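Side-chain contacts in IroE-like serine hydrolase (Shewanella oneidensis, PDB 3GFF), which probably hydrolyses ester bonds, as expected of a serine hydrolase of the esterase D family with an alpha/beta-hydrolase fold: residues A[81-84]-A[85-88]; A[115-118]-A[119-123]; A[152-156]-A[157-161]; A[179-182]-A[183-187]. All coordinates share one frame; numbering follows the deposited sequence.

Interaction 1: A[81-84]-A[85-88]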
# COMPACT_ATOMS: atom_id res chain seq x y z
N ILE A 81 -16.59 -3.15 -8.23
CA ILE A 81 -17.66 -4.00 -8.75
C ILE A 81 -17.65 -5.36 -8.06
O ILE A 81 -16.66 -6.08 -8.07
CB ILE A 81 -17.55 -4.14 -10.31
CG1 ILE A 81 -17.43 -2.77 -10.95
CG2 ILE A 81 -18.79 -4.89 -10.92
CD1 ILE A 81 -17.20 -2.83 -12.43
N HIS A 82 -18.76 -5.74 -7.42
CA HIS A 82 -18.77 -7.03 -6.77
C HIS A 82 -19.11 -8.09 -7.77
O HIS A 82 -19.76 -7.82 -8.77
CB HIS A 82 -19.77 -7.12 -5.62
CG HIS A 82 -19.50 -6.16 -4.54
ND1 HIS A 82 -20.34 -6.01 -3.47
CD2 HIS A 82 -18.51 -5.24 -4.38
CE1 HIS A 82 -19.86 -5.07 -2.66
NE2 HIS A 82 -18.75 -4.59 -3.20
N ASN A 83 -18.65 -9.31 -7.47
CA ASN A 83 -18.94 -10.48 -8.25
C ASN A 83 -20.21 -11.22 -7.81
O ASN A 83 -20.69 -11.12 -6.67
CB ASN A 83 -17.79 -11.48 -8.13
CG ASN A 83 -16.63 -11.12 -8.98
OD1 ASN A 83 -16.78 -10.90 -10.17
ND2 ASN A 83 -15.45 -11.11 -8.40
N THR A 84 -20.77 -11.94 -8.77
CA THR A 84 -21.84 -12.88 -8.49
C THR A 84 -21.17 -14.19 -9.01
O THR A 84 -20.56 -14.92 -8.23
CB THR A 84 -23.11 -12.50 -9.20
OG1 THR A 84 -22.91 -12.56 -10.61
CG2 THR A 84 -23.55 -11.07 -8.81
N ASN A 85 -21.22 -14.42 -10.33
CA ASN A 85 -20.54 -15.57 -10.94
C ASN A 85 -19.21 -15.12 -11.63
O ASN A 85 -19.16 -14.73 -12.81
CB ASN A 85 -21.49 -16.29 -11.90
CG ASN A 85 -20.99 -17.66 -12.33
OD1 ASN A 85 -19.79 -17.97 -12.26
ND2 ASN A 85 -21.90 -18.46 -12.86
N ARG A 86 -18.15 -15.17 -10.85
CA ARG A 86 -16.82 -14.77 -11.28
C ARG A 86 -16.24 -15.58 -12.46
O ARG A 86 -15.65 -15.02 -13.37
CB ARG A 86 -15.89 -14.87 -10.08
CG ARG A 86 -14.44 -14.48 -10.33
CD ARG A 86 -13.72 -14.24 -9.01
NE ARG A 86 -12.56 -13.41 -9.25
CZ ARG A 86 -11.32 -13.87 -9.41
NH1 ARG A 86 -11.07 -15.18 -9.30
NH2 ARG A 86 -10.32 -13.01 -9.65
N MSE A 87 -16.41 -16.89 -12.44
CA MSE A 87 -15.88 -17.68 -13.55
C MSE A 87 -16.65 -17.37 -14.83
O MSE A 87 -16.12 -17.51 -15.91
CB MSE A 87 -15.87 -19.18 -13.25
CG MSE A 87 -14.74 -19.63 -12.28
SE MSE A 87 -12.93 -19.20 -12.94
CE MSE A 87 -13.08 -20.29 -14.49
N ARG A 88 -17.88 -16.94 -14.71
CA ARG A 88 -18.69 -16.66 -15.88
C ARG A 88 -18.30 -15.33 -16.46
O ARG A 88 -18.07 -15.25 -17.65
CB ARG A 88 -20.17 -16.65 -15.51
CG ARG A 88 -21.16 -16.49 -16.66
CD ARG A 88 -22.52 -16.08 -16.11
NE ARG A 88 -22.43 -14.77 -15.46
CZ ARG A 88 -23.40 -14.21 -14.74
NH1 ARG A 88 -24.57 -14.83 -14.54
NH2 ARG A 88 -23.21 -13.02 -14.19
O HOH W 1 -18.44 -16.62 -8.03
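Asn-83 sets its carboxamide obliquely across the aliphatic part of Arg-86, with Asn-83 ND2 3.6 Å from Arg-86 CD. CG of Arg-86 is anti to the backbone N (chi1 -180°) and the chain runs out extended to NE, so CB, CG and CD all pass the amide. The amide and guanidinium planes stand 73° apart, and ND2 comes in at the guanidinium edge. Both nitrogens are donors with nothing to offer each other, and both turn to Asp-50, which forms a salt bridge with Arg-86 NE and takes a weak hydrogen bond from Asn-83 ND2.

One residue on, Thr-84 OG1 receives a weak bond from Asn-85 N, and its stronger partner is Glu-24. Arg-88 NH2 stops 3.6 Å from Thr-84 OG1 and forms a salt bridge with the same Glu-24, while Asn-85 CB sits 3.9 Å above the centre of the Arg-88 guanidinium. Asn-85 is the N-cap of helix 86-89: its OD1 accepts from Arg-88 N at 3.3 Å, the donor lying well above the carbonyl plane. A water joins Thr-84 O (2.7 Å) to Arg-86 N (3.2 Å), satisfying another amide of the first turn.

Arg-86 also touches residues of the likely nucleophile elbow and catalytic triad. With Asp-50 and Glu-24 each facing an arginine, the two carboxylates probably balance the positive charge of this turn and fix where each guanidinium points.

Interaction 2: A[115-118]-A[119-123]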
# COMPACT_ATOMS: atom_id res chain seq x y z
N GLY A 115 -17.46 -11.03 -22.27
CA GLY A 115 -18.04 -10.11 -23.28
C GLY A 115 -19.26 -9.41 -22.77
O GLY A 115 -19.38 -8.17 -22.83
N ARG A 116 -20.17 -10.21 -22.23
CA ARG A 116 -21.41 -9.73 -21.67
C ARG A 116 -21.24 -8.93 -20.40
O ARG A 116 -21.99 -7.99 -20.18
CB ARG A 116 -22.39 -10.90 -21.49
CG ARG A 116 -22.82 -11.44 -22.88
CD ARG A 116 -22.98 -12.96 -22.98
NE ARG A 116 -24.26 -13.65 -22.73
CZ ARG A 116 -25.43 -13.15 -22.33
NH1 ARG A 116 -25.65 -11.86 -22.04
NH2 ARG A 116 -26.44 -14.01 -22.19
N PHE A 117 -20.31 -9.32 -19.54
CA PHE A 117 -20.00 -8.55 -18.35
C PHE A 117 -19.43 -7.16 -18.73
O PHE A 117 -19.78 -6.14 -18.08
CB PHE A 117 -19.09 -9.36 -17.42
CG PHE A 117 -18.52 -8.59 -16.27
CD1 PHE A 117 -19.29 -8.30 -15.16
CD2 PHE A 117 -17.19 -8.18 -16.28
CE1 PHE A 117 -18.74 -7.61 -14.09
CE2 PHE A 117 -16.65 -7.48 -15.22
CZ PHE A 117 -17.42 -7.19 -14.13
N LEU A 118 -18.57 -7.10 -19.75
CA LEU A 118 -18.09 -5.81 -20.25
C LEU A 118 -19.27 -5.00 -20.82
O LEU A 118 -19.35 -3.78 -20.64
CB LEU A 118 -16.99 -5.99 -21.30
CG LEU A 118 -15.60 -6.30 -20.72
CD1 LEU A 118 -14.67 -6.96 -21.76
CD2 LEU A 118 -15.01 -4.99 -20.08
N ASP A 119 -20.18 -5.68 -21.51
CA ASP A 119 -21.38 -5.00 -22.03
C ASP A 119 -22.18 -4.43 -20.88
O ASP A 119 -22.73 -3.32 -20.96
CB ASP A 119 -22.24 -5.96 -22.83
CG ASP A 119 -21.61 -6.34 -24.16
OD1 ASP A 119 -20.68 -5.67 -24.65
OD2 ASP A 119 -22.06 -7.33 -24.71
N PHE A 120 -22.29 -5.20 -19.79
CA PHE A 120 -22.93 -4.72 -18.55
C PHE A 120 -22.33 -3.40 -18.05
O PHE A 120 -23.04 -2.49 -17.66
CB PHE A 120 -22.90 -5.80 -17.46
CG PHE A 120 -22.85 -5.23 -16.03
CD1 PHE A 120 -23.96 -4.60 -15.46
CD2 PHE A 120 -21.68 -5.33 -15.26
CE1 PHE A 120 -23.91 -4.07 -14.15
CE2 PHE A 120 -21.61 -4.76 -13.94
CZ PHE A 120 -22.74 -4.14 -13.41
N ILE A 121 -21.01 -3.31 -18.09
CA ILE A 121 -20.31 -2.11 -17.65
C ILE A 121 -20.63 -0.94 -18.59
O ILE A 121 -21.02 0.13 -18.14
CB ILE A 121 -18.78 -2.34 -17.54
CG1 ILE A 121 -18.47 -3.34 -16.41
CG2 ILE A 121 -18.02 -0.97 -17.32
CD1 ILE A 121 -17.02 -3.77 -16.34
N GLU A 122 -20.51 -1.15 -19.90
CA GLU A 122 -20.73 -0.07 -20.85
C GLU A 122 -22.14 0.34 -21.09
O GLU A 122 -22.40 1.52 -21.33
CB GLU A 122 -20.08 -0.40 -22.21
CG GLU A 122 -18.57 -0.49 -22.12
CD GLU A 122 -17.89 -0.49 -23.45
OE1 GLU A 122 -17.84 -1.52 -24.13
OE2 GLU A 122 -17.32 0.56 -23.79
N LYS A 123 -23.05 -0.64 -21.06
CA LYS A 123 -24.43 -0.39 -21.40
C LYS A 123 -25.29 -0.06 -20.19
O LYS A 123 -26.26 0.65 -20.33
CB LYS A 123 -25.01 -1.56 -22.21
CG LYS A 123 -24.26 -1.84 -23.52
CD LYS A 123 -24.47 -0.75 -24.56
CE LYS A 123 -23.93 -1.18 -25.97
NZ LYS A 123 -24.15 -0.14 -27.04
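Gly-115 O is gripped by two donors: Asp-119 N, at 2.9 Å in the helical i to i+4 pattern, and Arg-159 NH2 from beyond the helix. The segment belongs to helix 114-132, one of those packed against the central sheet of the alpha/beta-hydrolase fold. Leaning back beside its own backbone N (chi1 -71°), the Asp-119 carboxylate has both oxygens 3.4 Å from Gly-115 O, a meeting of acceptors that the arginine probably makes tolerable: Arg-159 NH1 forms salt bridges with Asp-119 OD1 and Glu-122 OE1. Putting an alanine at Asp-119 would probably cost Arg-159 NH1 one of its two carboxylates, leaving Glu-122 to balance the charge and the guanidinium less firmly held.

The buried side of the helix is apolar. Phe-117 and Phe-120 meet obliquely, ring centroids 5.8 Å apart and planes at 34°, with CD1 of the first 3.8 Å from CD2 of the second. Ile-121 reaches the same Phe-117 ring from one turn on, its CD1 3.9 Å from CE2. Leu-118 faces helix 146-156 instead, where it rests on Val-150 and Ala-154. At the edge of the Phe-120 ring, near its plane, Phe-117 O lies 3.5 Å from CD2.

Interaction 3: A[152-156]-A[157-161]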
# COMPACT_ATOMS: atom_id res chain seq x y z
N MSE A 152 -7.70 -7.46 -20.38
CA MSE A 152 -7.15 -7.90 -21.68
C MSE A 152 -8.20 -7.94 -22.77
O MSE A 152 -7.95 -7.51 -23.88
CB MSE A 152 -6.49 -9.28 -21.58
CG MSE A 152 -5.20 -9.34 -20.72
SE MSE A 152 -3.92 -7.91 -21.14
CE MSE A 152 -2.41 -8.43 -20.12
N GLU A 153 -9.38 -8.47 -22.43
CA GLU A 153 -10.49 -8.60 -23.38
C GLU A 153 -11.08 -7.21 -23.78
O GLU A 153 -11.40 -6.96 -24.93
CB GLU A 153 -11.53 -9.55 -22.80
CG GLU A 153 -12.64 -9.96 -23.74
CD GLU A 153 -12.16 -10.75 -24.95
OE1 GLU A 153 -10.94 -11.05 -25.07
OE2 GLU A 153 -13.01 -11.06 -25.77
N ALA A 154 -11.17 -6.31 -22.82
CA ALA A 154 -11.61 -4.94 -23.07
C ALA A 154 -10.66 -4.33 -24.11
O ALA A 154 -11.12 -3.79 -25.12
CB ALA A 154 -11.63 -4.12 -21.76
N LEU A 155 -9.35 -4.46 -23.88
CA LEU A 155 -8.36 -4.00 -24.83
C LEU A 155 -8.53 -4.79 -26.13
O LEU A 155 -8.74 -4.21 -27.18
CB LEU A 155 -6.92 -4.10 -24.26
CG LEU A 155 -5.70 -3.49 -25.00
CD1 LEU A 155 -5.70 -1.96 -25.00
CD2 LEU A 155 -4.34 -4.00 -24.38
N ARG A 156 -8.55 -6.12 -26.03
CA ARG A 156 -8.65 -6.95 -27.23
C ARG A 156 -9.83 -6.61 -28.15
O ARG A 156 -9.69 -6.65 -29.39
CB ARG A 156 -8.73 -8.46 -26.89
CG ARG A 156 -8.42 -9.35 -28.12
CD ARG A 156 -8.74 -10.83 -27.88
NE ARG A 156 -10.18 -11.05 -27.88
CZ ARG A 156 -10.92 -11.28 -28.96
NH1 ARG A 156 -10.38 -11.39 -30.17
NH2 ARG A 156 -12.23 -11.45 -28.83
N THR A 157 -10.98 -6.28 -27.55
CA THR A 157 -12.20 -5.99 -28.32
C THR A 157 -12.54 -4.49 -28.49
O THR A 157 -13.68 -4.12 -28.76
CB THR A 157 -13.38 -6.75 -27.67
OG1 THR A 157 -13.56 -6.30 -26.32
CG2 THR A 157 -13.06 -8.23 -27.65
N ASP A 158 -11.52 -3.65 -28.32
CA ASP A 158 -11.58 -2.20 -28.55
C ASP A 158 -12.71 -1.46 -27.83
O ASP A 158 -13.25 -0.51 -28.37
CB ASP A 158 -11.60 -1.95 -30.05
CG ASP A 158 -10.42 -2.64 -30.74
OD1 ASP A 158 -9.57 -3.17 -30.01
OD2 ASP A 158 -10.34 -2.66 -31.98
N ARG A 159 -13.01 -1.85 -26.59
CA ARG A 159 -14.12 -1.22 -25.87
C ARG A 159 -13.78 0.25 -25.71
O ARG A 159 -12.70 0.56 -25.20
CB ARG A 159 -14.37 -1.86 -24.49
CG ARG A 159 -14.63 -3.35 -24.53
CD ARG A 159 -15.64 -3.71 -25.63
NE ARG A 159 -16.16 -5.06 -25.44
CZ ARG A 159 -17.29 -5.37 -24.80
NH1 ARG A 159 -18.05 -4.43 -24.25
NH2 ARG A 159 -17.69 -6.63 -24.72
N PRO A 160 -14.67 1.14 -26.17
CA PRO A 160 -14.42 2.59 -26.15
C PRO A 160 -14.45 3.33 -24.81
O PRO A 160 -13.88 4.41 -24.71
CB PRO A 160 -15.46 3.13 -27.15
CG PRO A 160 -16.55 2.16 -27.13
CD PRO A 160 -15.95 0.82 -26.86
N LEU A 161 -15.08 2.74 -23.79
CA LEU A 161 -15.22 3.34 -22.48
C LEU A 161 -13.89 3.63 -21.75
O LEU A 161 -13.73 4.70 -21.12
CB LEU A 161 -16.03 2.40 -21.56
CG LEU A 161 -16.26 2.82 -20.11
CD1 LEU A 161 -17.10 4.13 -20.05
CD2 LEU A 161 -16.93 1.73 -19.26
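Glu-153 O takes two bonds from Thr-157, one from the backbone N and one from OG1, each at 2.7 Å and reaching it from opposite faces of the carbonyl plane. The carboxylate of Glu-153 is engaged too: Arg-156 grips it side-on, NE to OE1 at 2.9 Å and NH2 to OE2 at 3.2 Å, both oxygens met on the syn side and lying near the guanidinium plane. Tyr-179 OH gives OE1 a further partner.

Thr-157 OG1 sits between the backbone N and the carbonyl carbon (chi1 61°), which turns it back under the helix end. Besides donating to Glu-153 O, it accepts from Arg-159 NE at 3.0 Å, while the far nitrogens of Arg-159 go to Glu-122, Asp-119 and Gly-115 O on helix 114-132. Beyond Thr-157 the chain closes the helix with a Schellman motif. Asp-158, at a positive phi of 52°, is its C-prime residue; Arg-159 N returns to Ala-154 O and Asp-158 N to Leu-155 O, both at 3.1 Å. The Asp-158 side chain also curls back, but its OD1 finds its charge partner in Arg-186.

Packing fills in around these bonds. Thr-157 CG2 rests 3.4 Å from Glu-153 OE2 and also against Arg-156 NH2, so a methyl group covers one flank of the salt bridge. On another side the Arg-159 chain passes the Ala-154 methyl. Ala-154 O and Leu-155 O, past the regular helical pattern, are thus taken up by the residues that follow, and the positive charges of Arg-156 and Arg-159, although paired with carboxylates, probably also suit the negative end of the helix dipole.

Interaction 4: A[179-182]-A[183-187]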
# COMPACT_ATOMS: atom_id res chain seq x y z
N TYR A 179 -6.73 -18.75 -25.76
CA TYR A 179 -7.04 -17.34 -25.53
C TYR A 179 -5.83 -16.45 -25.77
O TYR A 179 -5.92 -15.41 -26.41
CB TYR A 179 -7.71 -17.06 -24.16
CG TYR A 179 -7.98 -15.58 -23.99
CD1 TYR A 179 -8.86 -14.93 -24.85
CD2 TYR A 179 -7.30 -14.81 -23.03
CE1 TYR A 179 -9.06 -13.61 -24.77
CE2 TYR A 179 -7.53 -13.46 -22.92
CZ TYR A 179 -8.40 -12.87 -23.80
OH TYR A 179 -8.64 -11.53 -23.74
N LEU A 180 -4.70 -16.86 -25.25
CA LEU A 180 -3.47 -16.11 -25.37
C LEU A 180 -3.15 -15.82 -26.85
O LEU A 180 -2.68 -14.74 -27.15
CB LEU A 180 -2.35 -16.89 -24.69
CG LEU A 180 -0.94 -16.31 -24.74
CD1 LEU A 180 -0.91 -14.92 -24.07
CD2 LEU A 180 0.03 -17.28 -24.08
N THR A 181 -3.38 -16.78 -27.75
CA THR A 181 -3.14 -16.58 -29.18
C THR A 181 -4.04 -15.49 -29.71
O THR A 181 -3.60 -14.68 -30.53
CB THR A 181 -3.41 -17.87 -30.01
OG1 THR A 181 -2.50 -18.89 -29.62
CG2 THR A 181 -3.24 -17.62 -31.48
N LEU A 182 -5.30 -15.46 -29.27
CA LEU A 182 -6.23 -14.39 -29.68
C LEU A 182 -5.71 -13.03 -29.27
O LEU A 182 -5.82 -12.07 -30.03
CB LEU A 182 -7.62 -14.60 -29.06
CG LEU A 182 -8.55 -15.54 -29.81
CD1 LEU A 182 -7.82 -16.68 -30.48
CD2 LEU A 182 -9.65 -16.00 -28.87
N LEU A 183 -5.12 -12.95 -28.07
CA LEU A 183 -4.52 -11.70 -27.59
C LEU A 183 -3.32 -11.27 -28.42
O LEU A 183 -3.20 -10.09 -28.79
CB LEU A 183 -4.07 -11.79 -26.14
CG LEU A 183 -4.95 -11.36 -25.01
CD1 LEU A 183 -4.08 -11.39 -23.76
CD2 LEU A 183 -5.49 -9.97 -25.25
N GLU A 184 -2.43 -12.22 -28.68
CA GLU A 184 -1.25 -11.97 -29.49
C GLU A 184 -1.66 -11.46 -30.89
O GLU A 184 -1.01 -10.58 -31.43
CB GLU A 184 -0.44 -13.26 -29.62
CG GLU A 184 0.27 -13.70 -28.34
CD GLU A 184 0.89 -15.08 -28.47
OE1 GLU A 184 0.52 -15.83 -29.40
OE2 GLU A 184 1.72 -15.44 -27.63
N GLU A 185 -2.69 -12.06 -31.47
CA GLU A 185 -3.21 -11.65 -32.77
C GLU A 185 -3.62 -10.17 -32.73
O GLU A 185 -3.35 -9.41 -33.65
CB GLU A 185 -4.39 -12.52 -33.17
CG GLU A 185 -3.94 -13.92 -33.52
CD GLU A 185 -5.03 -14.86 -34.03
OE1 GLU A 185 -6.23 -14.49 -34.13
OE2 GLU A 185 -4.62 -16.01 -34.35
N ARG A 186 -4.22 -9.75 -31.62
CA ARG A 186 -4.63 -8.36 -31.48
C ARG A 186 -3.44 -7.40 -31.43
O ARG A 186 -3.48 -6.33 -32.02
CB ARG A 186 -5.50 -8.18 -30.24
CG ARG A 186 -5.99 -6.75 -30.04
CD ARG A 186 -6.92 -6.31 -31.11
NE ARG A 186 -7.23 -4.87 -31.05
CZ ARG A 186 -6.54 -3.92 -31.68
NH1 ARG A 186 -5.48 -4.26 -32.39
NH2 ARG A 186 -6.90 -2.63 -31.62
N VAL A 187 -2.40 -7.80 -30.68
CA VAL A 187 -1.12 -7.05 -30.54
C VAL A 187 -0.45 -6.81 -31.91
O VAL A 187 -0.18 -5.66 -32.29
CB VAL A 187 -0.18 -7.81 -29.54
CG1 VAL A 187 1.27 -7.36 -29.64
CG2 VAL A 187 -0.69 -7.68 -28.14
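Residues 179-187 form unbroken alpha-helix, and four i to i+4 bonds join the two halves, from Leu-183 N to Tyr-179 O through Arg-186 N to Leu-182 O. Glu-185 N to Thr-181 O, at 2.9 Å, is the shortest of them.

Along one side, the outer end of the Tyr-179 ring meets Leu-183: CE2 is 3.9 Å from CG, and OH lies 3.8 Å from CD2. CG of Tyr-179 stands opposite the backbone N (chi1 179°), sending the ring toward helix 146-156, where Met-152 meets both residues and OH bonds Glu-153. A phenylalanine here would keep the ring against Leu-183 but would probably leave Glu-153 OE1 short of one partner and weaken the tie between the helices.

On the outer side, the extended Glu-185 chain passes over the carbonyl of Thr-181, CG 3.1 Å from O, and brings OE2 to within 3.6 Å of Thr-181 CG2. Glu-184, whose side chain touches Lys-226 of helix 215-230, likewise brings its CG 3.3 Å from Leu-180 O. Arg-186 swings away to Asp-158 and Gly-190 and makes a cation-pi contact with Phe-192. This is the connecting helix of a beta-alpha-beta crossover, between parallel strands 164-168 and 195-201.

The four contacts follow one another along the chain in series, none nested or crossed, each between residues close in sequence. Interaction 1 closes the turn between strand 77-81 and helix 86-89; its Ile-81 packs against Phe-120 and Ile-121 of interaction 2, linking that strand to helix 114-132. Interactions 2 and 4 close no loop, lying wholly within helices 114-132 and 178-189. Interaction 3 closes the exit from helix 146-156, and Arg-159 carries it across to the acidic side chains of residues 119-123. It then reaches interaction 4 through Glu-153 with Tyr-179 and Asp-158 with Arg-186. Interaction 3 therefore stands between helices 114-132 and 178-189, while interactions 1 and 4, centres about 24 Å apart, do not touch.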